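PDB 5H6I: protein B from Streptococcus agalactiae, which permeabilises host membranes as the secreted CAMP factor, a pore-forming toxin, and is also classed as a bacterial protein that binds the Fc part of IgG. Local coordinates for residues Q37-Q40 with M41-L45; T73-E76 with K77-S81; I109-T113 with Q114-N118; K149-V152 with N153-A157. All coordinates share one frame; numbering follows the deposited sequence.

Contact 1. Residues Q37-Q40 with M41-L45; sequences QAQQ and MAQKL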
ATOM      1  N   GLN A  37      19.149  16.002 -17.301  1.00 95.58           N
ATOM      2  CA  GLN A  37      18.745  15.720 -15.929  1.00 94.32           C
ATOM      3  C   GLN A  37      17.237  15.846 -15.756  1.00 87.98           C
ATOM      4  O   GLN A  37      16.648  15.151 -14.921  1.00 88.85           O
ATOM      5  CB  GLN A  37      19.475  16.662 -14.969  1.00 93.28           C
ATOM      6  CG  GLN A  37      19.207  16.392 -13.497  1.00 94.83           C
ATOM      7  CD  GLN A  37      20.137  17.169 -12.585  1.00 95.85           C
ATOM      8  OE1 GLN A  37      20.991  16.590 -11.912  1.00108.76           O
ATOM      9  NE2 GLN A  37      19.977  18.487 -12.560  1.00 89.94           N
ATOM     10  N   ALA A  38      16.597  16.714 -16.543  1.00 85.93           N
ATOM     11  CA  ALA A  38      15.156  16.906 -16.416  1.00 84.41           C
ATOM     12  C   ALA A  38      14.386  15.671 -16.871  1.00 86.66           C
ATOM     13  O   ALA A  38      13.372  15.309 -16.262  1.00 82.80           O
ATOM     14  CB  ALA A  38      14.717  18.136 -17.209  1.00 79.94           C
ATOM     15  N   GLN A  39      14.847  15.009 -17.936  1.00 86.20           N
ATOM     16  CA  GLN A  39      14.154  13.817 -18.409  1.00 82.39           C
ATOM     17  C   GLN A  39      14.416  12.596 -17.536  1.00 83.27           C
ATOM     18  O   GLN A  39      13.631  11.644 -17.583  1.00 74.54           O
ATOM     19  CB  GLN A  39      14.535  13.504 -19.861  1.00 91.92           C
ATOM     20  CG  GLN A  39      15.861  14.078 -20.319  1.00102.98           C
ATOM     21  CD  GLN A  39      16.244  13.619 -21.714  1.00112.40           C
ATOM     22  OE1 GLN A  39      15.515  12.857 -22.352  1.00103.14           O
ATOM     23  NE2 GLN A  39      17.392  14.080 -22.196  1.00109.56           N
ATOM     24  N   GLN A  40      15.494  12.596 -16.744  1.00 65.17           N
ATOM     25  CA  GLN A  40      15.680  11.525 -15.769  1.00 73.00           C
ATOM     26  C   GLN A  40      14.568  11.545 -14.730  1.00 77.48           C
ATOM     27  O   GLN A  40      13.917  10.525 -14.475  1.00 64.53           O
ATOM     28  CB  GLN A  40      17.042  11.646 -15.083  1.00 81.04           C
ATOM     29  CG  GLN A  40      18.212  11.932 -15.999  1.00 88.05           C
ATOM     30  CD  GLN A  40      19.458  12.329 -15.228  1.00104.08           C
ATOM     31  OE1 GLN A  40      19.379  13.033 -14.221  1.00104.51           O
ATOM     32  NE2 GLN A  40      20.615  11.881 -15.701  1.00 93.42           N
ATOM     33  N   MET A  41      14.337  12.709 -14.117  1.00 74.05           N
ATOM     34  CA  MET A  41      13.293  12.821 -13.105  1.00 65.79           C
ATOM     35  C   MET A  41      11.911  12.630 -13.714  1.00 58.97           C
ATOM     36  O   MET A  41      11.016  12.069 -13.072  1.00 67.30           O
ATOM     37  CB  MET A  41      13.392  14.172 -12.400  1.00 67.63           C
ATOM     38  CG  MET A  41      14.579  14.288 -11.457  1.00 66.45           C
ATOM     39  SD  MET A  41      14.897  15.986 -10.951  1.00106.85           S
ATOM     40  CE  MET A  41      15.076  16.785 -12.543  1.00 76.10           C
ATOM     41  N   ALA A  42      11.716  13.092 -14.953  1.00 62.63           N
ATOM     42  CA  ALA A  42      10.442  12.872 -15.628  1.00 63.35           C
ATOM     43  C   ALA A  42      10.175  11.385 -15.819  1.00 69.32           C
ATOM     44  O   ALA A  42       9.040  10.921 -15.654  1.00 65.51           O
ATOM     45  CB  ALA A  42      10.425  13.601 -16.971  1.00 55.44           C
ATOM     46  N   GLN A  43      11.212  10.617 -16.163  1.00 68.08           N
ATOM     47  CA  GLN A  43      11.060   9.169 -16.258  1.00 69.29           C
ATOM     48  C   GLN A  43      10.962   8.530 -14.880  1.00 57.66           C
ATOM     49  O   GLN A  43      10.278   7.513 -14.718  1.00 66.75           O
ATOM     50  CB  GLN A  43      12.224   8.568 -17.046  1.00 78.69           C
ATOM     51  CG  GLN A  43      12.199   8.891 -18.530  1.00 80.76           C
ATOM     52  CD  GLN A  43      13.572   8.807 -19.170  1.00 91.17           C
ATOM     53  OE1 GLN A  43      14.499   8.230 -18.602  1.00 87.59           O
ATOM     54  NE2 GLN A  43      13.709   9.388 -20.356  1.00 88.00           N
ATOM     55  N   LYS A  44      11.637   9.105 -13.881  1.00 64.26           N
ATOM     56  CA  LYS A  44      11.509   8.603 -12.518  1.00 65.79           C
ATOM     57  C   LYS A  44      10.109   8.855 -11.970  1.00 68.45           C
ATOM     58  O   LYS A  44       9.562   8.021 -11.240  1.00 72.23           O
ATOM     59  CB  LYS A  44      12.561   9.249 -11.617  1.00 57.98           C
ATOM     60  CG  LYS A  44      12.597   8.689 -10.204  1.00 67.64           C
ATOM     61  CD  LYS A  44      13.110   7.258 -10.189  1.00 69.51           C
ATOM     62  CE  LYS A  44      13.182   6.709  -8.773  1.00 85.43           C
ATOM     63  NZ  LYS A  44      11.833   6.590  -8.152  1.00 83.68           N
ATOM     64  N   LEU A  45       9.513   9.999 -12.314  1.00 61.42           N
ATOM     65  CA  LEU A  45       8.155  10.284 -11.863  1.00 57.78           C
ATOM     66  C   LEU A  45       7.141   9.353 -12.517  1.00 70.82           C
ATOM     67  O   LEU A  45       6.068   9.112 -11.952  1.00 71.07           O
ATOM     68  CB  LEU A  45       7.802  11.745 -12.145  1.00 61.36           C
ATOM     69  CG  LEU A  45       8.498  12.778 -11.251  1.00 57.17           C
ATOM     70  CD1 LEU A  45       8.245  14.189 -11.757  1.00 52.34           C
ATOM     71  CD2 LEU A  45       8.047  12.634  -9.805  1.00 57.32           C
TER
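Met41 folds its thioether back over the preceding turn of helix 35-58, supplying the apolar part of this local contact. Its methyl carbon CE comes to 3.3 Å from Gln37 O and 3.9 Å from Ala38 CA. The side chains themselves are further apart, with Gln37 CG and Met41 CE separated by 4.3 Å. The bend lies in the last torsion: the chain runs extended as far as SD, and then chi3 of -56° swings CE toward the N-terminal side, so that the methyl rests on main chain.

A second group of van der Waals contacts involves Gln43, whose chain runs alongside the carbonyl of Gln39 with CG 3.2 Å from Gln39 O. Lys44 touches with its base only, CB lying 3.4 Å from Gln40 O; its amino end leads off to a salt bridge with Asp48 and a hydrogen bond with Thr103.

The polar part is main-chain bonding. Ala42 N meets Ala38 O at 3.1 Å and Lys44 N meets Gln40 O at 2.8 Å. Gln43 N reaches Gln39 O at 3.0 Å from above the carbonyl plane, 40° out of it, while the bond from Met41 N to Gln37 O is weak.

Met41 and Leu45 are buried against helices 65-84 and 93-115, whereas Gln39, Gln40 and Gln43 are exposed: an amphipathic alpha-helix lying on the outside of an all-helical bundle.

Contact 2. Residues T73-E76 with K77-S81; sequences TSVE and KLKTS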
ATOM      1  N   THR A  73      -0.926  12.873  -6.299  1.00 63.50           N
ATOM      2  CA  THR A  73      -1.089  14.274  -6.672  1.00 62.28           C
ATOM      3  C   THR A  73       0.257  14.986  -6.723  1.00 63.01           C
ATOM      4  O   THR A  73       0.496  15.822  -7.603  1.00 62.84           O
ATOM      5  CB  THR A  73      -2.032  14.972  -5.691  1.00 66.21           C
ATOM      6  OG1 THR A  73      -3.328  14.363  -5.756  1.00 80.78           O
ATOM      7  CG2 THR A  73      -2.161  16.453  -6.024  1.00 57.66           C
ATOM      8  N   SER A  74       1.158  14.659  -5.790  1.00 54.07           N
ATOM      9  CA  SER A  74       2.485  15.261  -5.803  1.00 56.15           C
ATOM     10  C   SER A  74       3.265  14.871  -7.051  1.00 52.43           C
ATOM     11  O   SER A  74       4.051  15.673  -7.566  1.00 55.07           O
ATOM     12  CB  SER A  74       3.258  14.862  -4.544  1.00 55.94           C
ATOM     13  OG  SER A  74       3.764  13.542  -4.651  1.00 57.72           O
ATOM     14  N   VAL A  75       3.060  13.650  -7.552  1.00 50.20           N
ATOM     15  CA  VAL A  75       3.742  13.220  -8.769  1.00 53.35           C
ATOM     16  C   VAL A  75       3.307  14.075  -9.951  1.00 55.73           C
ATOM     17  O   VAL A  75       4.121  14.442 -10.808  1.00 55.20           O
ATOM     18  CB  VAL A  75       3.481  11.723  -9.026  1.00 57.33           C
ATOM     19  CG1 VAL A  75       3.975  11.319 -10.407  1.00 48.10           C
ATOM     20  CG2 VAL A  75       4.145  10.876  -7.953  1.00 52.38           C
ATOM     21  N   GLU A  76       2.019  14.420 -10.010  1.00 52.93           N
ATOM     22  CA  GLU A  76       1.501  15.185 -11.137  1.00 55.67           C
ATOM     23  C   GLU A  76       1.902  16.653 -11.075  1.00 57.30           C
ATOM     24  O   GLU A  76       2.140  17.268 -12.120  1.00 60.07           O
ATOM     25  CB  GLU A  76      -0.021  15.057 -11.199  1.00 53.48           C
ATOM     26  CG  GLU A  76      -0.560  14.772 -12.591  1.00 64.15           C
ATOM     27  CD  GLU A  76       0.183  13.646 -13.284  1.00 80.48           C
ATOM     28  OE1 GLU A  76       0.610  13.840 -14.441  1.00 81.80           O
ATOM     29  OE2 GLU A  76       0.337  12.566 -12.674  1.00 70.71           O
ATOM     30  N   LYS A  77       1.985  17.233  -9.874  1.00 41.62           N
ATOM     31  CA  LYS A  77       2.375  18.635  -9.769  1.00 55.84           C
ATOM     32  C   LYS A  77       3.868  18.819 -10.015  1.00 57.46           C
ATOM     33  O   LYS A  77       4.294  19.895 -10.450  1.00 64.01           O
ATOM     34  CB  LYS A  77       1.970  19.196  -8.404  1.00 54.00           C
ATOM     35  CG  LYS A  77       3.121  19.433  -7.444  1.00 61.78           C
ATOM     36  CD  LYS A  77       2.656  20.135  -6.180  1.00 61.97           C
ATOM     37  CE  LYS A  77       2.250  21.573  -6.454  1.00 58.15           C
ATOM     38  NZ  LYS A  77       1.816  22.265  -5.209  1.00 66.51           N
ATOM     39  N   LEU A  78       4.675  17.789  -9.750  1.00 59.22           N
ATOM     40  CA  LEU A  78       6.091  17.862 -10.091  1.00 58.14           C
ATOM     41  C   LEU A  78       6.298  17.703 -11.592  1.00 56.79           C
ATOM     42  O   LEU A  78       7.151  18.377 -12.183  1.00 55.34           O
ATOM     43  CB  LEU A  78       6.876  16.798  -9.323  1.00 54.40           C
ATOM     44  CG  LEU A  78       6.967  16.957  -7.803  1.00 53.20           C
ATOM     45  CD1 LEU A  78       7.294  15.627  -7.140  1.00 46.32           C
ATOM     46  CD2 LEU A  78       7.992  18.011  -7.421  1.00 51.82           C
ATOM     47  N   LYS A  79       5.525  16.818 -12.226  1.00 60.74           N
ATOM     48  CA  LYS A  79       5.605  16.657 -13.675  1.00 53.98           C
ATOM     49  C   LYS A  79       5.189  17.935 -14.388  1.00 54.14           C
ATOM     50  O   LYS A  79       5.841  18.368 -15.346  1.00 56.22           O
ATOM     51  CB  LYS A  79       4.727  15.486 -14.121  1.00 53.53           C
ATOM     52  CG  LYS A  79       5.416  14.135 -14.106  1.00 60.40           C
ATOM     53  CD  LYS A  79       4.638  13.121 -14.930  1.00 58.80           C
ATOM     54  CE  LYS A  79       4.186  11.945 -14.078  1.00 69.25           C
ATOM     55  NZ  LYS A  79       3.213  11.076 -14.797  1.00 78.88           N
ATOM     56  N   THR A  80       4.095  18.552 -13.934  1.00 52.80           N
ATOM     57  CA  THR A  80       3.644  19.801 -14.539  1.00 54.19           C
ATOM     58  C   THR A  80       4.674  20.907 -14.349  1.00 56.90           C
ATOM     59  O   THR A  80       4.876  21.739 -15.241  1.00 57.72           O
ATOM     60  CB  THR A  80       2.293  20.210 -13.949  1.00 53.34           C
ATOM     61  OG1 THR A  80       1.371  19.118 -14.065  1.00 52.37           O
ATOM     62  CG2 THR A  80       1.728  21.417 -14.681  1.00 44.07           C
ATOM     63  N   SER A  81       5.347  20.925 -13.196  1.00 53.61           N
ATOM     64  CA  SER A  81       6.383  21.927 -12.966  1.00 54.43           C
ATOM     65  C   SER A  81       7.597  21.678 -13.852  1.00 58.15           C
ATOM     66  O   SER A  81       8.174  22.624 -14.403  1.00 55.22           O
ATOM     67  CB  SER A  81       6.787  21.935 -11.492  1.00 42.65           C
ATOM     68  OG  SER A  81       7.702  22.984 -11.226  1.00 50.67           O
TER
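Thr80 grips the carbonyl of Glu76 twice. Its hydroxyl OG1 donates to Glu76 O at 2.8 Å and its backbone N donates to the same oxygen at 3.0 Å, the two donors arriving from opposite faces of the carbonyl plane. A chi1 of -53° sets OG1 beside the backbone N of Thr80, which brings the hydroxyl down onto the previous turn.

Charge comes next. Glu76 OE1 and Lys79 NZ lie 3.8 Å apart, a long salt bridge, and the stronger partner of this ammonium group is Asp46 on helix 35-58. The lysine thus probably shares its charge between a carboxylate of its own helix and one of the neighbouring helix. Helix 65-84 belongs to an all-helical bundle, within the region assigned to binding the IgG constant part. Thr80 with Glu76 and Lys79 with Val75 follow the i to i+4 spacing, while the Glu76-Lys79 pair is i to i+3; Lys79 N bonds to Val75 O at 3.1 Å.

Val75 and Lys79 lie side by side and point the same way, with Val75 CG1 3.7 Å from Lys79 CE, so the lysine's aliphatic portion is laid along the valine. On the buried side Leu78 CG sits 3.2 Å from Ser74 O, and the leucine continues inward against Leu45, Ile95 and Leu102.

Contact 3. Residues I109-T113 with Q114-N118; sequences ITFST and QHLAN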
ATOM      1  N   ILE A 109       5.886   2.715   2.508  1.00 47.95           N
ATOM      2  CA  ILE A 109       4.610   2.021   2.372  1.00 57.64           C
ATOM      3  C   ILE A 109       4.827   0.521   2.211  1.00 52.99           C
ATOM      4  O   ILE A 109       4.134  -0.290   2.838  1.00 52.16           O
ATOM      5  CB  ILE A 109       3.806   2.609   1.200  1.00 57.81           C
ATOM      6  CG1 ILE A 109       3.494   4.082   1.467  1.00 61.03           C
ATOM      7  CG2 ILE A 109       2.526   1.822   0.992  1.00 48.62           C
ATOM      8  CD1 ILE A 109       3.353   4.910   0.215  1.00 61.87           C
ATOM      9  N   THR A 110       5.786   0.126   1.369  1.00 52.80           N
ATOM     10  CA  THR A 110       6.107  -1.292   1.241  1.00 57.64           C
ATOM     11  C   THR A 110       6.691  -1.850   2.533  1.00 58.61           C
ATOM     12  O   THR A 110       6.519  -3.039   2.825  1.00 64.89           O
ATOM     13  CB  THR A 110       7.081  -1.523   0.085  1.00 50.58           C
ATOM     14  OG1 THR A 110       8.406  -1.158   0.490  1.00 64.88           O
ATOM     15  CG2 THR A 110       6.675  -0.710  -1.135  1.00 56.85           C
ATOM     16  N   PHE A 111       7.383  -1.013   3.311  1.00 50.44           N
ATOM     17  CA  PHE A 111       7.861  -1.443   4.621  1.00 50.67           C
ATOM     18  C   PHE A 111       6.697  -1.813   5.531  1.00 62.38           C
ATOM     19  O   PHE A 111       6.796  -2.749   6.331  1.00 67.65           O
ATOM     20  CB  PHE A 111       8.713  -0.341   5.253  1.00 50.48           C
ATOM     21  CG  PHE A 111       9.119  -0.623   6.672  1.00 56.03           C
ATOM     22  CD1 PHE A 111      10.235  -1.395   6.946  1.00 59.19           C
ATOM     23  CD2 PHE A 111       8.393  -0.104   7.733  1.00 55.90           C
ATOM     24  CE1 PHE A 111      10.615  -1.653   8.250  1.00 64.79           C
ATOM     25  CE2 PHE A 111       8.767  -0.360   9.039  1.00 61.78           C
ATOM     26  CZ  PHE A 111       9.880  -1.135   9.296  1.00 63.84           C
ATOM     27  N   SER A 112       5.585  -1.084   5.421  1.00 59.01           N
ATOM     28  CA  SER A 112       4.409  -1.403   6.224  1.00 62.92           C
ATOM     29  C   SER A 112       3.779  -2.718   5.786  1.00 54.23           C
ATOM     30  O   SER A 112       3.384  -3.533   6.628  1.00 55.45           O
ATOM     31  CB  SER A 112       3.391  -0.266   6.135  1.00 47.45           C
ATOM     32  OG  SER A 112       2.069  -0.754   6.278  1.00 54.66           O
ATOM     33  N   THR A 113       3.683  -2.945   4.473  1.00 56.43           N
ATOM     34  CA  THR A 113       3.044  -4.156   3.968  1.00 61.78           C
ATOM     35  C   THR A 113       3.794  -5.413   4.394  1.00 60.49           C
ATOM     36  O   THR A 113       3.172  -6.455   4.631  1.00 59.36           O
ATOM     37  CB  THR A 113       2.938  -4.093   2.441  1.00 57.70           C
ATOM     38  OG1 THR A 113       2.265  -2.889   2.054  1.00 56.58           O
ATOM     39  CG2 THR A 113       2.167  -5.289   1.901  1.00 54.05           C
ATOM     40  N   GLN A 114       5.118  -5.333   4.516  1.00 57.66           N
ATOM     41  CA  GLN A 114       5.931  -6.517   4.760  1.00 65.32           C
ATOM     42  C   GLN A 114       6.244  -6.760   6.230  1.00 65.84           C
ATOM     43  O   GLN A 114       6.601  -7.888   6.588  1.00 69.56           O
ATOM     44  CB  GLN A 114       7.251  -6.421   3.988  1.00 65.91           C
ATOM     45  CG  GLN A 114       7.100  -6.287   2.482  1.00 64.72           C
ATOM     46  CD  GLN A 114       8.415  -5.971   1.793  1.00 84.47           C
ATOM     47  OE1 GLN A 114       9.398  -5.607   2.441  1.00 86.03           O
ATOM     48  NE2 GLN A 114       8.439  -6.107   0.473  1.00 90.69           N
ATOM     49  N   HIS A 115       6.123  -5.747   7.092  1.00 63.12           N
ATOM     50  CA  HIS A 115       6.615  -5.866   8.459  1.00 59.93           C
ATOM     51  C   HIS A 115       5.648  -5.413   9.546  1.00 52.09           C
ATOM     52  O   HIS A 115       5.930  -5.662  10.722  1.00 62.98           O
ATOM     53  CB  HIS A 115       7.924  -5.077   8.624  1.00 64.00           C
ATOM     54  CG  HIS A 115       9.026  -5.540   7.724  1.00 65.64           C
ATOM     55  ND1 HIS A 115       9.107  -5.173   6.398  1.00 74.09           N
ATOM     56  CD2 HIS A 115      10.092  -6.341   7.958  1.00 67.14           C
ATOM     57  CE1 HIS A 115      10.177  -5.726   5.855  1.00 72.45           C
ATOM     58  NE2 HIS A 115      10.791  -6.440   6.780  1.00 77.49           N
ATOM     59  N   LEU A 116       4.533  -4.765   9.210  1.00 53.48           N
ATOM     60  CA  LEU A 116       3.664  -4.179  10.225  1.00 45.75           C
ATOM     61  C   LEU A 116       2.258  -4.766  10.233  1.00 56.11           C
ATOM     62  O   LEU A 116       1.378  -4.222  10.912  1.00 61.81           O
ATOM     63  CB  LEU A 116       3.590  -2.659  10.042  1.00 42.41           C
ATOM     64  CG  LEU A 116       4.919  -1.902  10.095  1.00 52.60           C
ATOM     65  CD1 LEU A 116       4.681  -0.399  10.053  1.00 38.72           C
ATOM     66  CD2 LEU A 116       5.719  -2.286  11.333  1.00 43.37           C
ATOM     67  N   ALA A 117       2.020  -5.865   9.513  1.00 38.57           N
ATOM     68  CA  ALA A 117       0.668  -6.410   9.428  1.00 46.67           C
ATOM     69  C   ALA A 117       0.205  -7.004  10.754  1.00 53.04           C
ATOM     70  O   ALA A 117      -0.998  -7.011  11.038  1.00 66.46           O
ATOM     71  CB  ALA A 117       0.594  -7.460   8.321  1.00 52.05           C
ATOM     72  N   ASN A 118       1.129  -7.503  11.572  1.00 60.04           N
ATOM     73  CA  ASN A 118       0.785  -8.109  12.852  1.00 59.92           C
ATOM     74  C   ASN A 118       0.814  -7.120  14.010  1.00 55.43           C
ATOM     75  O   ASN A 118       0.558  -7.518  15.151  1.00 55.76           O
ATOM     76  CB  ASN A 118       1.732  -9.273  13.158  1.00 54.17           C
ATOM     77  CG  ASN A 118       1.725 -10.330  12.075  1.00 64.03           C
ATOM     78  OD1 ASN A 118       0.746 -10.481  11.345  1.00 67.33           O
ATOM     79  ND2 ASN A 118       2.823 -11.069  11.963  1.00 69.74           N
TER
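Phe111 and His115 set two nearly parallel rings one turn apart, their planes only 15° from each other. Lateral displacement leaves little of one ring above the other, with centroids 5.1 Å apart, and the pair is better described as displaced neighbours than as a full stack. Over one face of the phenyl ring lies His115 CB. One face of the imidazole receives Phe111 CE1, which stands 4.1 Å above the ring plane and is shifted toward the rim. At the edge of the imidazole, in its plane, is Phe111 O, and His115 ND1 donates to it weakly at 3.3 Å with an N-H...O angle of 142°. The backbone N of His115 also bonds weakly to this oxygen at 3.2 Å, giving the carbonyl two loose grips from one residue. Leu116 approaches the phenyl obliquely, its CD1 4.2 Å from Phe111 CE2.

Phe111 CG stands opposite the backbone N (chi1 173°), which carries the ring toward the following turn. Leu116 also packs on Ser112, with Leu116 CD1 4.1 Å from Ser112 CB, and its N donates to Ser112 O at 3.1 Å. Earlier in the stretch, Thr113 OG1 donates to Ile109 O one turn back, at 3.3 Å.

Outside the stretch, Phe111 and Leu116 both touch Leu163 of helix 145-163, while Ser112 OG bonds to Asn124. Together these contacts mark the C-terminal turn of helix 93-115, where an alpha-helix of the bundle passes into a loop within the region that binds the IgG constant part.

Contact 4. Residues K149-V152 with N153-A157; sequences KAQV and NDVKA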
ATOM      1  N   LYS A 149      14.742  16.680   3.485  1.00 63.25           N
ATOM      2  CA  LYS A 149      15.656  15.612   3.876  1.00 67.91           C
ATOM      3  C   LYS A 149      15.570  15.315   5.367  1.00 61.13           C
ATOM      4  O   LYS A 149      15.743  14.161   5.777  1.00 63.37           O
ATOM      5  CB  LYS A 149      17.086  15.982   3.484  1.00 58.80           C
ATOM      6  CG  LYS A 149      18.115  14.901   3.772  1.00 79.21           C
ATOM      7  CD  LYS A 149      17.714  13.573   3.148  1.00 84.94           C
ATOM      8  CE  LYS A 149      18.098  12.407   4.045  1.00 82.67           C
ATOM      9  NZ  LYS A 149      17.708  11.097   3.454  1.00 81.88           N
ATOM     10  N   ALA A 150      15.301  16.331   6.189  1.00 60.05           N
ATOM     11  CA  ALA A 150      15.122  16.093   7.617  1.00 58.92           C
ATOM     12  C   ALA A 150      13.872  15.264   7.883  1.00 60.38           C
ATOM     13  O   ALA A 150      13.849  14.442   8.805  1.00 60.20           O
ATOM     14  CB  ALA A 150      15.055  17.422   8.370  1.00 49.15           C
ATOM     15  N   GLN A 151      12.825  15.463   7.078  1.00 57.75           N
ATOM     16  CA  GLN A 151      11.597  14.698   7.262  1.00 54.19           C
ATOM     17  C   GLN A 151      11.749  13.265   6.767  1.00 60.70           C
ATOM     18  O   GLN A 151      11.104  12.356   7.302  1.00 58.10           O
ATOM     19  CB  GLN A 151      10.437  15.394   6.550  1.00 55.03           C
ATOM     20  CG  GLN A 151       9.075  14.782   6.827  1.00 61.12           C
ATOM     21  CD  GLN A 151       8.804  14.595   8.307  1.00 69.57           C
ATOM     22  OE1 GLN A 151       9.041  15.496   9.113  1.00 70.46           O
ATOM     23  NE2 GLN A 151       8.303  13.420   8.672  1.00 63.54           N
ATOM     24  N   VAL A 152      12.589  13.044   5.754  1.00 55.70           N
ATOM     25  CA  VAL A 152      12.846  11.684   5.286  1.00 60.75           C
ATOM     26  C   VAL A 152      13.497  10.861   6.389  1.00 66.74           C
ATOM     27  O   VAL A 152      13.183   9.678   6.573  1.00 59.62           O
ATOM     28  CB  VAL A 152      13.706  11.714   4.008  1.00 57.96           C
ATOM     29  CG1 VAL A 152      14.329  10.352   3.742  1.00 50.02           C
ATOM     30  CG2 VAL A 152      12.870  12.160   2.818  1.00 55.41           C
ATOM     31  N   ASN A 153      14.403  11.479   7.153  1.00 61.98           N
ATOM     32  CA  ASN A 153      15.009  10.785   8.283  1.00 65.05           C
ATOM     33  C   ASN A 153      14.007  10.568   9.409  1.00 66.77           C
ATOM     34  O   ASN A 153      14.092   9.564  10.125  1.00 63.86           O
ATOM     35  CB  ASN A 153      16.222  11.565   8.788  1.00 67.08           C
ATOM     36  CG  ASN A 153      17.344  11.616   7.769  1.00 71.82           C
ATOM     37  OD1 ASN A 153      17.577  10.654   7.037  1.00 77.40           O
ATOM     38  ND2 ASN A 153      18.045  12.742   7.714  1.00 79.64           N
ATOM     39  N   ASP A 154      13.061  11.495   9.583  1.00 70.31           N
ATOM     40  CA  ASP A 154      11.981  11.278  10.541  1.00 65.35           C
ATOM     41  C   ASP A 154      11.188  10.027  10.190  1.00 57.91           C
ATOM     42  O   ASP A 154      10.829   9.239  11.073  1.00 54.65           O
ATOM     43  CB  ASP A 154      11.060  12.498  10.579  1.00 61.35           C
ATOM     44  CG  ASP A 154      11.232  13.321  11.839  1.00 88.51           C
ATOM     45  OD1 ASP A 154      12.251  13.136  12.538  1.00 89.43           O
ATOM     46  OD2 ASP A 154      10.347  14.154  12.129  1.00 96.93           O
ATOM     47  N   VAL A 155      10.916   9.826   8.901  1.00 58.46           N
ATOM     48  CA  VAL A 155      10.180   8.644   8.463  1.00 63.80           C
ATOM     49  C   VAL A 155      11.003   7.385   8.707  1.00 63.56           C
ATOM     50  O   VAL A 155      10.496   6.382   9.224  1.00 64.79           O
ATOM     51  CB  VAL A 155       9.780   8.786   6.984  1.00 54.41           C
ATOM     52  CG1 VAL A 155       9.369   7.441   6.403  1.00 60.04           C
ATOM     53  CG2 VAL A 155       8.661   9.806   6.835  1.00 59.31           C
ATOM     54  N   LYS A 156      12.289   7.421   8.349  1.00 62.12           N
ATOM     55  CA  LYS A 156      13.145   6.254   8.539  1.00 63.42           C
ATOM     56  C   LYS A 156      13.289   5.909  10.017  1.00 61.53           C
ATOM     57  O   LYS A 156      13.247   4.732  10.394  1.00 62.84           O
ATOM     58  CB  LYS A 156      14.514   6.497   7.906  1.00 60.08           C
ATOM     59  CG  LYS A 156      14.546   6.279   6.401  1.00 59.49           C
ATOM     60  CD  LYS A 156      15.856   6.764   5.803  1.00 63.08           C
ATOM     61  CE  LYS A 156      15.931   6.465   4.316  1.00 71.42           C
ATOM     62  NZ  LYS A 156      17.079   7.162   3.674  1.00 71.88           N
ATOM     63  N   ALA A 157      13.460   6.923  10.869  1.00 55.03           N
ATOM     64  CA  ALA A 157      13.491   6.679  12.305  1.00 59.77           C
ATOM     65  C   ALA A 157      12.143   6.187  12.815  1.00 60.06           C
ATOM     66  O   ALA A 157      12.092   5.374  13.744  1.00 61.56           O
ATOM     67  CB  ALA A 157      13.909   7.947  13.049  1.00 53.96           C
TER
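Lys149 lays the far part of its chain across the amide of Asn153, with Lys149 CE 3.5 Å from Asn153 OD1. This is an i to i+4 contact on the solvent-facing side of helix 145-163, a member of the all-helical bundle. The lysine is bent at chi2 (54°) and again at chi3, and the two bends bring its end over the following turn rather than straight outward. There Lys149 NZ comes to 4.0 Å from Lys156 NZ, a close approach of like charges that would be expected to cost some energy. Lys156 has a distant, weak ion pair with Asp104 of helix 93-115, which may offset part of that cost.

Round the helix, Gln151 and Asp154 meet with their flat groups almost perpendicular, the amide and carboxylate planes being 82° apart. Between the two side chains the nearest approach is not between polar ends: Gln151 NE2 lies 3.5 Å from Asp154 CB. The same amide nitrogen is 4.1 Å from Val155 CG2, so it borders both residues. Gln151 itself is buried against Lys133, Leu134 and Arg137 of helix 121-139, and Val152 packs on Leu134 and on Ala101 of helix 93-115.

Main-chain bonds underlie all of this. Asp154 N meets Ala150 O at 3.1 Å, Val155 N meets Gln151 O at 3.0 Å, and Lys156 N closes on Val152 O at 3.0 Å.

From the N terminus the four contacts follow in series, one on each of helices 35-58, 65-84, 93-115 and 145-163. Each spans neighbouring turns of its own stretch, so none closes a long loop, and none nests in or crosses another. Contacts 1 and 2 lie on successive helices and touch directly: Leu45 CD1 is 3.7 Å from Lys79 CG, and Leu45 O is 3.4 Å from Val75 CG1. Contact 3 stands apart near the chain centre, its centre about 27 Å from that of contact 2. Contact 4 is nearer to it, with nearest atoms about 7 Å apart, and helix 121-139 packs against residues of both.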